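Local structure of erythrocyte binding antigen 140 (Plasmodium falciparum, 4GF2) at residues 281-291 against 366-377. The protein is an adhesin of the malaria parasite that probably binds a sialylated receptor, glycophorin C, on the erythrocyte surface during invasion. The protein carries 3 engineered substitutions. Sequence-based numbering, arbitrary orientation.
Sequences CRYTATIIKSF and EHLLGASIYEAQ
Ile288 is a knob in a hole formed by Glu366, Leu369, Gly370 and Ile373, where helix 285-291 meets helix 366-377 at 68°. The latter belongs to a Duffy binding (DBL) domain, the helical, disulfide-rich adhesion fold of these erythrocyte-binding ligands. Ile288 CD1 enters the hole and lies 3.6 Å from Leu369 CB. The CG1 branch of Ile288 starts beside its own backbone N and runs on extended, chi2 170°, which carries CD1 in. Ile373 CD1 lies 3.8 Å from Ile288 CA. The other branch of Ile373, CG2, sits over one face of the Phe291 ring, 3.8 Å from its centroid, as a CH-pi contact. Ile287 CG2 adds to the same apolar cluster against Ile373 CG2. The amide of Gln377 stands steeply to the Phe291 ring, with NE2 at the ring edge. That NE2 is hydrogen-bonded to Ala303 O. Ile373 also touches Val456 of helix 435-457.

Gly370 has no side chain, so the Thr284 methyl comes close to the helix backbone, with CG2 4.1 Å from Gly370 CA. The CA atoms of Thr284 and Gly370 are 5.1 Å apart. At one polar edge Tyr374 OH donates to Tyr283 O over 2.7 Å. This ties the turn before helix 285-291 to the second helix. The donor is tilted 33° from the carbonyl plane. Ile287 CD1 also packs against the Tyr374 ring.

The other polar edge is Glu366, whose extended chain brings its carboxylate past Thr284 to Ala285 CB and the turn. OE1 forms a salt bridge with Arg216. Cys281 of this turn is disulfide-bonded to Cys211. A water accepts from Cys281 N and donates to Glu366 OE2, the latter bond 2.7 Å long.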
loop_
_atom_site.group_PDB
_atom_site.type_symbol
_atom_site.label_atom_id
_atom_site.label_comp_id
_atom_site.label_asym_id
_atom_site.label_seq_id
_atom_site.Cartn_x
_atom_site.Cartn_y
_atom_site.Cartn_z
ATOM N N CYS A 281 -4.870 5.948 -7.961
ATOM C CA CYS A 281 -5.462 7.243 -7.659
ATOM C C CYS A 281 -4.539 8.329 -8.204
ATOM O O CYS A 281 -3.410 8.497 -7.738
ATOM C CB CYS A 281 -5.666 7.407 -6.151
ATOM S SG CYS A 281 -6.153 9.081 -5.638
ATOM N N ARG A 282 -5.025 9.068 -9.192
ATOM C CA ARG A 282 -4.165 9.964 -9.957
ATOM C C ARG A 282 -3.713 11.214 -9.203
ATOM O O ARG A 282 -2.774 11.881 -9.635
ATOM C CB ARG A 282 -4.832 10.334 -11.286
ATOM C CG ARG A 282 -4.790 9.192 -12.293
ATOM C CD ARG A 282 -5.654 9.441 -13.518
ATOM N NE ARG A 282 -5.702 8.256 -14.372
ATOM C CZ ARG A 282 -6.461 8.132 -15.458
ATOM N NH1 ARG A 282 -7.254 9.122 -15.846
ATOM N NH2 ARG A 282 -6.427 7.007 -16.157
ATOM N N TYR A 283 -4.357 11.538 -8.084
ATOM C CA TYR A 283 -3.895 12.673 -7.288
ATOM C C TYR A 283 -3.058 12.245 -6.078
ATOM O O TYR A 283 -2.706 13.070 -5.235
ATOM C CB TYR A 283 -5.043 13.638 -6.909
ATOM C CG TYR A 283 -6.111 13.142 -5.955
ATOM C CD1 TYR A 283 -5.788 12.535 -4.747
ATOM C CD2 TYR A 283 -7.455 13.336 -6.247
ATOM C CE1 TYR A 283 -6.775 12.106 -3.877
ATOM C CE2 TYR A 283 -8.445 12.914 -5.386
ATOM C CZ TYR A 283 -8.104 12.302 -4.203
ATOM O OH TYR A 283 -9.097 11.882 -3.348
ATOM N N THR A 284 -2.727 10.957 -6.011
ATOM C CA THR A 284 -1.726 10.470 -5.066
ATOM C C THR A 284 -0.725 9.536 -5.744
ATOM O O THR A 284 0.427 9.905 -5.954
ATOM C CB THR A 284 -2.350 9.744 -3.847
ATOM O OG1 THR A 284 -3.598 9.143 -4.213
ATOM C CG2 THR A 284 -2.586 10.723 -2.715
ATOM N N ALA A 285 -1.169 8.335 -6.100
ATOM C CA ALA A 285 -0.264 7.295 -6.578
ATOM C C ALA A 285 0.522 7.740 -7.808
ATOM O O ALA A 285 1.744 7.602 -7.859
ATOM C CB ALA A 285 -1.035 6.027 -6.880
ATOM N N THR A 286 -0.181 8.278 -8.797
ATOM C CA THR A 286 0.452 8.692 -10.043
ATOM C C THR A 286 1.592 9.689 -9.810
ATOM O O THR A 286 2.684 9.524 -10.350
ATOM C CB THR A 286 -0.576 9.306 -11.010
ATOM O OG1 THR A 286 -1.591 8.339 -11.303
ATOM C CG2 THR A 286 0.094 9.739 -12.305
ATOM N N ILE A 287 1.345 10.717 -9.006
ATOM C CA ILE A 287 2.366 11.733 -8.761
ATOM C C ILE A 287 3.505 11.166 -7.914
ATOM O O ILE A 287 4.675 11.474 -8.146
ATOM C CB ILE A 287 1.790 12.987 -8.075
ATOM C CG1 ILE A 287 0.638 13.560 -8.904
ATOM C CG2 ILE A 287 2.877 14.039 -7.905
ATOM C CD1 ILE A 287 0.124 14.905 -8.413
ATOM N N ILE A 288 3.164 10.335 -6.938
ATOM C CA ILE A 288 4.179 9.720 -6.097
ATOM C C ILE A 288 5.161 8.946 -6.966
ATOM O O ILE A 288 6.371 8.979 -6.738
ATOM C CB ILE A 288 3.562 8.770 -5.060
ATOM C CG1 ILE A 288 2.765 9.563 -4.022
ATOM C CG2 ILE A 288 4.650 7.970 -4.357
ATOM C CD1 ILE A 288 1.916 8.698 -3.101
ATOM N N LYS A 289 4.634 8.256 -7.970
ATOM C CA LYS A 289 5.465 7.438 -8.843
ATOM C C LYS A 289 6.372 8.317 -9.692
ATOM O O LYS A 289 7.518 7.962 -9.958
ATOM C CB LYS A 289 4.602 6.548 -9.734
ATOM C CG LYS A 289 3.973 5.375 -9.009
ATOM C CD LYS A 289 3.254 4.454 -9.984
ATOM C CE LYS A 289 2.546 3.312 -9.267
ATOM N NZ LYS A 289 1.890 2.375 -10.228
ATOM N N SER A 290 5.855 9.468 -10.110
ATOM C CA SER A 290 6.644 10.422 -10.877
ATOM C C SER A 290 7.796 10.961 -10.033
ATOM O O SER A 290 8.941 11.002 -10.484
ATOM C CB SER A 290 5.766 11.576 -11.359
ATOM O OG SER A 290 6.520 12.504 -12.119
ATOM N N PHE A 291 7.481 11.361 -8.802
ATOM C CA PHE A 291 8.463 11.945 -7.893
ATOM C C PHE A 291 9.523 10.951 -7.425
ATOM O O PHE A 291 10.643 11.342 -7.103
ATOM C CB PHE A 291 7.759 12.536 -6.668
ATOM C CG PHE A 291 7.288 13.949 -6.858
ATOM C CD1 PHE A 291 6.293 14.249 -7.771
ATOM C CD2 PHE A 291 7.834 14.976 -6.109
ATOM C CE1 PHE A 291 5.857 15.551 -7.940
ATOM C CE2 PHE A 291 7.403 16.281 -6.275
ATOM C CZ PHE A 291 6.413 16.567 -7.188
ATOM N N GLU A 366 0.512 6.244 1.119
ATOM C CA GLU A 366 0.166 6.931 -0.113
ATOM C C GLU A 366 -0.400 8.322 0.184
ATOM O O GLU A 366 -0.076 9.289 -0.509
ATOM C CB GLU A 366 -0.829 6.086 -0.906
ATOM C CG GLU A 366 -1.209 6.656 -2.246
ATOM C CD GLU A 366 -2.062 5.697 -3.060
ATOM O OE1 GLU A 366 -1.961 4.471 -2.841
ATOM O OE2 GLU A 366 -2.835 6.175 -3.916
ATOM N N HIS A 367 -1.225 8.431 1.224
ATOM C CA HIS A 367 -1.787 9.726 1.593
ATOM C C HIS A 367 -0.723 10.687 2.119
ATOM O O HIS A 367 -0.726 11.872 1.786
ATOM C CB HIS A 367 -2.878 9.574 2.648
ATOM C CG HIS A 367 -3.480 10.877 3.070
ATOM N ND1 HIS A 367 -4.695 11.323 2.596
ATOM C CD2 HIS A 367 -3.021 11.844 3.901
ATOM C CE1 HIS A 367 -4.963 12.506 3.122
ATOM N NE2 HIS A 367 -3.963 12.845 3.916
ATOM N N LEU A 368 0.175 10.181 2.955
ATOM C CA LEU A 368 1.198 11.026 3.553
ATOM C C LEU A 368 2.110 11.605 2.482
ATOM O O LEU A 368 2.426 12.792 2.493
ATOM C CB LEU A 368 2.023 10.228 4.558
ATOM C CG LEU A 368 3.188 11.003 5.167
ATOM C CD1 LEU A 368 2.670 12.264 5.834
ATOM C CD2 LEU A 368 3.949 10.134 6.155
ATOM N N LEU A 369 2.532 10.758 1.554
ATOM C CA LEU A 369 3.406 11.195 0.480
ATOM C C LEU A 369 2.695 12.219 -0.397
ATOM O O LEU A 369 3.319 13.148 -0.911
ATOM C CB LEU A 369 3.857 9.994 -0.349
ATOM C CG LEU A 369 4.683 8.964 0.424
ATOM C CD1 LEU A 369 4.885 7.706 -0.404
ATOM C CD2 LEU A 369 6.020 9.554 0.831
ATOM N N GLY A 370 1.389 12.049 -0.565
ATOM C CA GLY A 370 0.600 12.987 -1.341
ATOM C C GLY A 370 0.634 14.365 -0.712
ATOM O O GLY A 370 0.946 15.363 -1.365
ATOM N N ALA A 371 0.318 14.418 0.574
ATOM C CA ALA A 371 0.345 15.673 1.306
ATOM C C ALA A 371 1.733 16.307 1.228
ATOM O O ALA A 371 1.862 17.517 1.031
ATOM C CB ALA A 371 -0.055 15.442 2.750
ATOM N N SER A 372 2.766 15.486 1.378
ATOM C CA SER A 372 4.143 15.970 1.360
ATOM C C SER A 372 4.487 16.596 0.014
ATOM O O SER A 372 5.148 17.639 -0.054
ATOM C CB SER A 372 5.111 14.825 1.653
ATOM O OG SER A 372 4.902 14.295 2.950
ATOM N N ILE A 373 4.041 15.954 -1.059
ATOM C CA ILE A 373 4.316 16.453 -2.398
ATOM C C ILE A 373 3.640 17.805 -2.631
ATOM O O ILE A 373 4.290 18.766 -3.043
ATOM C CB ILE A 373 3.891 15.432 -3.469
ATOM C CG1 ILE A 373 4.888 14.274 -3.491
ATOM C CG2 ILE A 373 3.829 16.079 -4.847
ATOM C CD1 ILE A 373 4.458 13.098 -4.332
ATOM N N TYR A 374 2.345 17.889 -2.350
ATOM C CA TYR A 374 1.610 19.129 -2.569
ATOM C C TYR A 374 2.130 20.252 -1.681
ATOM O O TYR A 374 2.257 21.389 -2.126
ATOM C CB TYR A 374 0.109 18.918 -2.365
ATOM C CG TYR A 374 -0.487 18.002 -3.405
ATOM C CD1 TYR A 374 -0.439 18.333 -4.751
ATOM C CD2 TYR A 374 -1.083 16.800 -3.046
ATOM C CE1 TYR A 374 -0.973 17.498 -5.713
ATOM C CE2 TYR A 374 -1.614 15.953 -4.000
ATOM C CZ TYR A 374 -1.555 16.309 -5.332
ATOM O OH TYR A 374 -2.088 15.473 -6.281
ATOM N N GLU A 375 2.445 19.940 -0.430
ATOM C CA GLU A 375 3.022 20.943 0.451
ATOM C C GLU A 375 4.280 21.516 -0.193
ATOM O O GLU A 375 4.471 22.729 -0.230
ATOM C CB GLU A 375 3.351 20.349 1.819
ATOM C CG GLU A 375 4.035 21.321 2.774
ATOM C CD GLU A 375 3.158 22.501 3.148
ATOM O OE1 GLU A 375 1.961 22.501 2.787
ATOM O OE2 GLU A 375 3.662 23.431 3.816
ATOM N N ALA A 376 5.127 20.638 -0.722
ATOM C CA ALA A 376 6.373 21.073 -1.344
ATOM C C ALA A 376 6.088 21.942 -2.559
ATOM O O ALA A 376 6.652 23.026 -2.703
ATOM C CB ALA A 376 7.223 19.878 -1.736
ATOM N N GLN A 377 5.208 21.467 -3.432
ATOM C CA GLN A 377 4.869 22.208 -4.638
ATOM C C GLN A 377 4.277 23.569 -4.289
ATOM O O GLN A 377 4.679 24.588 -4.846
ATOM C CB GLN A 377 3.877 21.424 -5.494
ATOM C CG GLN A 377 4.476 20.260 -6.257
ATOM C CD GLN A 377 3.429 19.516 -7.063
ATOM O OE1 GLN A 377 2.297 19.346 -6.612
ATOM N NE2 GLN A 377 3.796 19.085 -8.266
HETATM O O HOH W 1 -3.637 4.341 -5.689
#